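Local coordinates for uncharacterized protein lp_0118 (Lactobacillus plantarum, PDB 3K2Y) that is of unknown function but carries a HIRAN domain and probably binds nucleic acid, at residues A[37-50]-A[62-76]. Numbering follows the deposited sequence.
Sequences LQRESGNQYDDNAI and YIARYQNQPYATLMD
Strand 50-53 meets strand 59-63 antiparallel, with Ile63 N donating to Ile50 O at 2.9 Å. Strand 37-39 crosses helix 68-76 at 81°, with 9.6 Å between axes. Water 2 extends the strand junction, accepting from Ile50 N and donating to Ile63 O. Ile50 carries the apolar packing. Its CG1 lies beside the backbone N (chi1 -61°), which sends CD1 to the helix, 3.7 Å from Met75 SD and against Tyr71 CB. Its CB rests on Ile63 CG1. Met75 bends at chi3 (84°), and CE reaches Leu37 and Arg39 CB. Ala72 CB lies over one face of the Arg39 guanidinium; Arg39 NH1 pairs with Asp76, though their modelled spacing is doubtful. Asn48 packs on the helix, its ND2 3.3 Å from Ala72 CB.

The Tyr62 hydroxyl donates to Glu40 OE1, an oxygen near the ring plane at its edge, whose exact place is less sure. Ala49 CB lies 4.1 Å from Tyr62 CE2. With an alanine at Tyr62, Glu40 would probably lose this donor and a gap would open beside Ala49. Asp46 OD2 forms a long salt bridge with Arg65 NE, 3.6 Å apart. Tyr45 OH bonds to Asp46 of the second subunit.

The loop after strand 34-39 thus packs on helix 68-76, which follows strand 59-63 in the six-stranded antiparallel barrel of the HIRAN domain. Tyr71 and Met75 also touch Leu81 of strand 80-87.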
loop_
_atom_site.group_PDB
_atom_site.type_symbol
_atom_site.label_atom_id
_atom_site.label_comp_id
_atom_site.label_asym_id
_atom_site.label_seq_id
_atom_site.Cartn_x
_atom_site.Cartn_y
_atom_site.Cartn_z
ATOM N N LEU A 37 15.949 4.829 -2.677
ATOM C CA LEU A 37 15.079 3.944 -1.911
ATOM C C LEU A 37 14.545 4.636 -0.664
ATOM O O LEU A 37 15.237 5.442 -0.039
ATOM C CB LEU A 37 15.829 2.672 -1.512
ATOM C CG LEU A 37 15.792 1.466 -2.454
ATOM C CD1 LEU A 37 16.168 1.875 -3.863
ATOM C CD2 LEU A 37 16.744 0.402 -1.928
ATOM N N GLN A 38 13.305 4.316 -0.308
ATOM C CA GLN A 38 12.672 4.901 0.859
ATOM C C GLN A 38 11.925 3.854 1.666
ATOM O O GLN A 38 11.026 3.180 1.158
ATOM C CB GLN A 38 11.692 5.997 0.441
ATOM C CG GLN A 38 11.114 6.771 1.616
ATOM C CD GLN A 38 10.124 7.838 1.184
ATOM O OE1 GLN A 38 8.963 7.547 0.886
ATOM N NE2 GLN A 38 10.585 9.084 1.135
ATOM N N ARG A 39 12.305 3.728 2.931
ATOM C CA ARG A 39 11.676 2.785 3.833
ATOM C C ARG A 39 10.368 3.389 4.340
ATOM O O ARG A 39 10.332 4.538 4.784
ATOM C CB ARG A 39 12.603 2.498 5.019
ATOM C CG ARG A 39 12.055 1.479 5.996
ATOM C CD ARG A 39 12.000 0.092 5.371
ATOM N NE ARG A 39 10.952 -0.737 5.961
ATOM C CZ ARG A 39 10.901 -1.075 7.244
ATOM N NH1 ARG A 39 11.840 -0.655 8.076
ATOM N NH2 ARG A 39 9.914 -1.828 7.697
ATOM N N GLU A 40 9.290 2.616 4.266
ATOM C CA GLU A 40 7.996 3.094 4.736
ATOM C C GLU A 40 7.419 2.078 5.719
ATOM O O GLU A 40 6.513 1.317 5.385
ATOM C CB GLU A 40 7.044 3.297 3.553
ATOM C CG GLU A 40 7.654 4.075 2.401
ATOM C CD GLU A 40 6.662 4.361 1.283
ATOM O OE1 GLU A 40 5.788 3.507 1.024
ATOM O OE2 GLU A 40 6.770 5.434 0.651
ATOM N N SER A 41 7.956 2.062 6.936
ATOM C CA SER A 41 7.483 1.124 7.945
ATOM C C SER A 41 6.072 1.484 8.383
ATOM O O SER A 41 5.436 0.730 9.114
ATOM C CB SER A 41 8.417 1.116 9.159
ATOM O OG SER A 41 8.277 2.294 9.931
ATOM N N GLY A 42 5.589 2.637 7.927
ATOM C CA GLY A 42 4.250 3.079 8.274
ATOM C C GLY A 42 3.232 2.756 7.187
ATOM O O GLY A 42 2.056 3.109 7.301
ATOM N N ASN A 43 3.678 2.086 6.126
ATOM C CA ASN A 43 2.780 1.722 5.033
ATOM C C ASN A 43 1.681 0.805 5.590
ATOM O O ASN A 43 1.965 -0.248 6.164
ATOM C CB ASN A 43 3.567 1.024 3.914
ATOM C CG ASN A 43 2.730 0.792 2.663
ATOM O OD1 ASN A 43 1.741 0.058 2.695
ATOM N ND2 ASN A 43 3.124 1.418 1.556
ATOM N N GLN A 44 0.427 1.220 5.424
ATOM C CA GLN A 44 -0.703 0.456 5.937
ATOM C C GLN A 44 -0.887 -0.909 5.284
ATOM O O GLN A 44 -1.586 -1.767 5.824
ATOM C CB GLN A 44 -2.005 1.261 5.803
ATOM C CG GLN A 44 -2.430 1.559 4.371
ATOM C CD GLN A 44 -2.089 2.973 3.935
ATOM O OE1 GLN A 44 -1.062 3.531 4.330
ATOM N NE2 GLN A 44 -2.944 3.556 3.102
ATOM N N TYR A 45 -0.258 -1.126 4.136
ATOM C CA TYR A 45 -0.408 -2.400 3.445
ATOM C C TYR A 45 0.741 -3.364 3.728
ATOM O O TYR A 45 0.586 -4.580 3.605
ATOM C CB TYR A 45 -0.525 -2.163 1.931
ATOM C CG TYR A 45 -1.555 -1.116 1.559
ATOM C CD1 TYR A 45 -2.895 -1.268 1.921
ATOM C CD2 TYR A 45 -1.184 0.045 0.878
ATOM C CE1 TYR A 45 -3.846 -0.286 1.619
ATOM C CE2 TYR A 45 -2.125 1.034 0.568
ATOM C CZ TYR A 45 -3.456 0.860 0.947
ATOM O OH TYR A 45 -4.386 1.836 0.667
ATOM N N ASP A 46 1.889 -2.819 4.118
ATOM C CA ASP A 46 3.064 -3.641 4.394
ATOM C C ASP A 46 4.059 -2.868 5.252
ATOM O O ASP A 46 4.621 -1.868 4.809
ATOM C CB ASP A 46 3.734 -4.036 3.074
ATOM C CG ASP A 46 4.810 -5.092 3.251
ATOM O OD1 ASP A 46 5.310 -5.258 4.383
ATOM O OD2 ASP A 46 5.164 -5.749 2.250
ATOM N N ASP A 47 4.288 -3.337 6.474
ATOM C CA ASP A 47 5.222 -2.660 7.367
ATOM C C ASP A 47 6.669 -2.823 6.903
ATOM O O ASP A 47 7.571 -2.204 7.454
ATOM C CB ASP A 47 5.063 -3.180 8.802
ATOM C CG ASP A 47 5.523 -4.616 8.962
ATOM O OD1 ASP A 47 5.622 -5.340 7.951
ATOM O OD2 ASP A 47 5.775 -5.027 10.113
ATOM N N ASN A 48 6.882 -3.648 5.885
ATOM C CA ASN A 48 8.224 -3.875 5.352
ATOM C C ASN A 48 8.423 -3.146 4.035
ATOM O O ASN A 48 9.476 -3.255 3.402
ATOM C CB ASN A 48 8.467 -5.369 5.141
ATOM C CG ASN A 48 8.825 -6.085 6.424
ATOM O OD1 ASN A 48 8.227 -7.099 6.761
ATOM N ND2 ASN A 48 9.813 -5.564 7.144
ATOM N N ALA A 49 7.394 -2.399 3.644
ATOM C CA ALA A 49 7.385 -1.634 2.406
ATOM C C ALA A 49 8.627 -0.784 2.178
ATOM O O ALA A 49 9.219 -0.241 3.116
ATOM C CB ALA A 49 6.148 -0.743 2.361
ATOM N N ILE A 50 9.001 -0.687 0.906
ATOM C CA ILE A 50 10.137 0.102 0.461
ATOM C C ILE A 50 9.796 0.637 -0.922
ATOM O O ILE A 50 9.813 -0.110 -1.905
ATOM C CB ILE A 50 11.426 -0.732 0.323
ATOM C CG1 ILE A 50 11.821 -1.342 1.663
ATOM C CG2 ILE A 50 12.554 0.158 -0.174
ATOM C CD1 ILE A 50 12.986 -2.309 1.545
ATOM N N TYR A 62 7.201 0.006 -5.712
ATOM C CA TYR A 62 7.703 -0.630 -4.498
ATOM C C TYR A 62 8.523 -1.866 -4.800
ATOM O O TYR A 62 8.429 -2.431 -5.889
ATOM C CB TYR A 62 6.546 -1.056 -3.592
ATOM C CG TYR A 62 5.840 0.081 -2.911
ATOM C CD1 TYR A 62 4.866 0.825 -3.573
ATOM C CD2 TYR A 62 6.174 0.441 -1.609
ATOM C CE1 TYR A 62 4.245 1.904 -2.954
ATOM C CE2 TYR A 62 5.564 1.515 -0.983
ATOM C CZ TYR A 62 4.603 2.245 -1.659
ATOM O OH TYR A 62 4.033 3.332 -1.044
ATOM N N ILE A 63 9.328 -2.283 -3.825
ATOM C CA ILE A 63 10.121 -3.502 -3.968
ATOM C C ILE A 63 9.074 -4.593 -3.766
ATOM O O ILE A 63 8.292 -4.516 -2.821
ATOM C CB ILE A 63 11.178 -3.653 -2.841
ATOM C CG1 ILE A 63 12.140 -2.458 -2.833
ATOM C CG2 ILE A 63 11.934 -4.968 -3.015
ATOM C CD1 ILE A 63 13.133 -2.442 -3.967
ATOM N N ALA A 64 9.050 -5.592 -4.643
ATOM C CA ALA A 64 8.086 -6.687 -4.534
ATOM C C ALA A 64 8.036 -7.245 -3.113
ATOM O O ALA A 64 9.070 -7.410 -2.464
ATOM C CB ALA A 64 8.439 -7.786 -5.517
ATOM N N ARG A 65 6.825 -7.534 -2.642
ATOM C CA ARG A 65 6.594 -8.057 -1.294
ATOM C C ARG A 65 7.373 -9.327 -0.950
ATOM O O ARG A 65 7.717 -9.551 0.214
ATOM C CB ARG A 65 5.095 -8.298 -1.080
ATOM C CG ARG A 65 4.734 -8.873 0.282
ATOM C CD ARG A 65 3.227 -8.959 0.465
ATOM N NE ARG A 65 2.610 -7.637 0.563
ATOM C CZ ARG A 65 1.298 -7.420 0.582
ATOM N NH1 ARG A 65 0.449 -8.439 0.505
ATOM N NH2 ARG A 65 0.831 -6.183 0.678
ATOM N N TYR A 66 7.652 -10.155 -1.953
ATOM C CA TYR A 66 8.401 -11.388 -1.723
ATOM C C TYR A 66 9.916 -11.148 -1.742
ATOM O O TYR A 66 10.700 -12.095 -1.810
ATOM C CB TYR A 66 8.016 -12.437 -2.772
ATOM C CG TYR A 66 8.259 -11.991 -4.190
ATOM C CD1 TYR A 66 9.477 -12.234 -4.821
ATOM C CD2 TYR A 66 7.284 -11.280 -4.890
ATOM C CE1 TYR A 66 9.722 -11.778 -6.115
ATOM C CE2 TYR A 66 7.517 -10.819 -6.181
ATOM C CZ TYR A 66 8.736 -11.069 -6.787
ATOM O OH TYR A 66 8.965 -10.602 -8.059
ATOM N N GLN A 67 10.316 -9.879 -1.675
ATOM C CA GLN A 67 11.730 -9.495 -1.671
ATOM C C GLN A 67 11.937 -8.369 -0.655
ATOM O O GLN A 67 13.014 -7.784 -0.562
ATOM C CB GLN A 67 12.153 -9.006 -3.065
ATOM C CG GLN A 67 11.816 -9.968 -4.188
ATOM C CD GLN A 67 12.282 -9.490 -5.551
ATOM O OE1 GLN A 67 11.921 -8.402 -6.000
ATOM N NE2 GLN A 67 13.086 -10.310 -6.220
ATOM N N ASN A 68 10.883 -8.089 0.104
ATOM C CA ASN A 68 10.858 -7.030 1.113
ATOM C C ASN A 68 11.710 -7.212 2.361
ATOM O O ASN A 68 12.679 -6.486 2.576
ATOM C CB ASN A 68 9.413 -6.800 1.560
ATOM C CG ASN A 68 8.826 -5.555 0.977
ATOM O OD1 ASN A 68 7.620 -5.328 1.054
ATOM N ND2 ASN A 68 9.682 -4.720 0.395
ATOM N N GLN A 69 11.293 -8.166 3.191
ATOM C CA GLN A 69 11.924 -8.497 4.467
ATOM C C GLN A 69 13.415 -8.218 4.651
ATOM O O GLN A 69 13.793 -7.410 5.498
ATOM C CB GLN A 69 11.642 -9.969 4.805
ATOM C CG GLN A 69 12.495 -10.536 5.928
ATOM C CD GLN A 69 13.009 -11.932 5.613
ATOM O OE1 GLN A 69 12.228 -12.864 5.407
ATOM N NE2 GLN A 69 14.332 -12.081 5.570
ATOM N N PRO A 70 14.281 -8.879 3.863
ATOM C CA PRO A 70 15.733 -8.684 3.980
ATOM C C PRO A 70 16.210 -7.233 3.995
ATOM O O PRO A 70 16.839 -6.783 4.953
ATOM C CB PRO A 70 16.287 -9.453 2.778
ATOM C CG PRO A 70 15.246 -10.508 2.530
ATOM C CD PRO A 70 13.969 -9.725 2.697
ATOM N N TYR A 71 15.913 -6.511 2.921
ATOM C CA TYR A 71 16.334 -5.123 2.796
ATOM C C TYR A 71 15.667 -4.223 3.828
ATOM O O TYR A 71 16.266 -3.252 4.301
ATOM C CB TYR A 71 16.052 -4.647 1.375
ATOM C CG TYR A 71 16.684 -5.551 0.348
ATOM C CD1 TYR A 71 18.070 -5.598 0.196
ATOM C CD2 TYR A 71 15.905 -6.398 -0.439
ATOM C CE1 TYR A 71 18.663 -6.464 -0.709
ATOM C CE2 TYR A 71 16.490 -7.272 -1.349
ATOM C CZ TYR A 71 17.868 -7.297 -1.479
ATOM O OH TYR A 71 18.455 -8.147 -2.384
ATOM N N ALA A 72 14.431 -4.561 4.184
ATOM C CA ALA A 72 13.686 -3.799 5.176
ATOM C C ALA A 72 14.439 -3.839 6.502
ATOM O O ALA A 72 14.541 -2.831 7.200
ATOM C CB ALA A 72 12.293 -4.387 5.349
ATOM N N THR A 73 14.971 -5.011 6.835
ATOM C CA THR A 73 15.721 -5.190 8.074
ATOM C C THR A 73 17.048 -4.431 8.023
ATOM O O THR A 73 17.443 -3.791 9.000
ATOM C CB THR A 73 16.008 -6.685 8.340
ATOM O OG1 THR A 73 14.775 -7.415 8.332
ATOM C CG2 THR A 73 16.688 -6.868 9.695
ATOM N N LEU A 74 17.732 -4.498 6.882
ATOM C CA LEU A 74 19.006 -3.800 6.721
ATOM C C LEU A 74 18.855 -2.289 6.843
ATOM O O LEU A 74 19.692 -1.626 7.459
ATOM C CB LEU A 74 19.634 -4.126 5.364
ATOM C CG LEU A 74 20.053 -5.577 5.130
ATOM C CD1 LEU A 74 20.675 -5.710 3.745
ATOM C CD2 LEU A 74 21.042 -6.004 6.208
ATOM N N MET A 75 17.796 -1.745 6.248
ATOM C CA MET A 75 17.554 -0.308 6.290
ATOM C C MET A 75 17.226 0.145 7.712
ATOM O O MET A 75 17.569 1.261 8.104
ATOM C CB MET A 75 16.426 0.078 5.305
ATOM C CG MET A 75 16.858 0.021 3.827
ATOM S SD MET A 75 15.564 0.133 2.528
ATOM C CE MET A 75 15.355 1.907 2.381
ATOM N N ASP A 76 16.582 -0.726 8.486
ATOM C CA ASP A 76 16.240 -0.396 9.872
ATOM C C ASP A 76 17.478 -0.380 10.754
ATOM O O ASP A 76 17.464 0.182 11.848
ATOM C CB ASP A 76 15.234 -1.394 10.450
ATOM C CG ASP A 76 13.831 -1.167 9.937
ATOM O OD1 ASP A 76 13.507 -0.008 9.587
ATOM O OD2 ASP A 76 13.047 -2.139 9.897
HETATM O O HOH W 1 12.187 -6.494 8.803
HETATM O O HOH W 2 7.881 -2.914 -0.688
#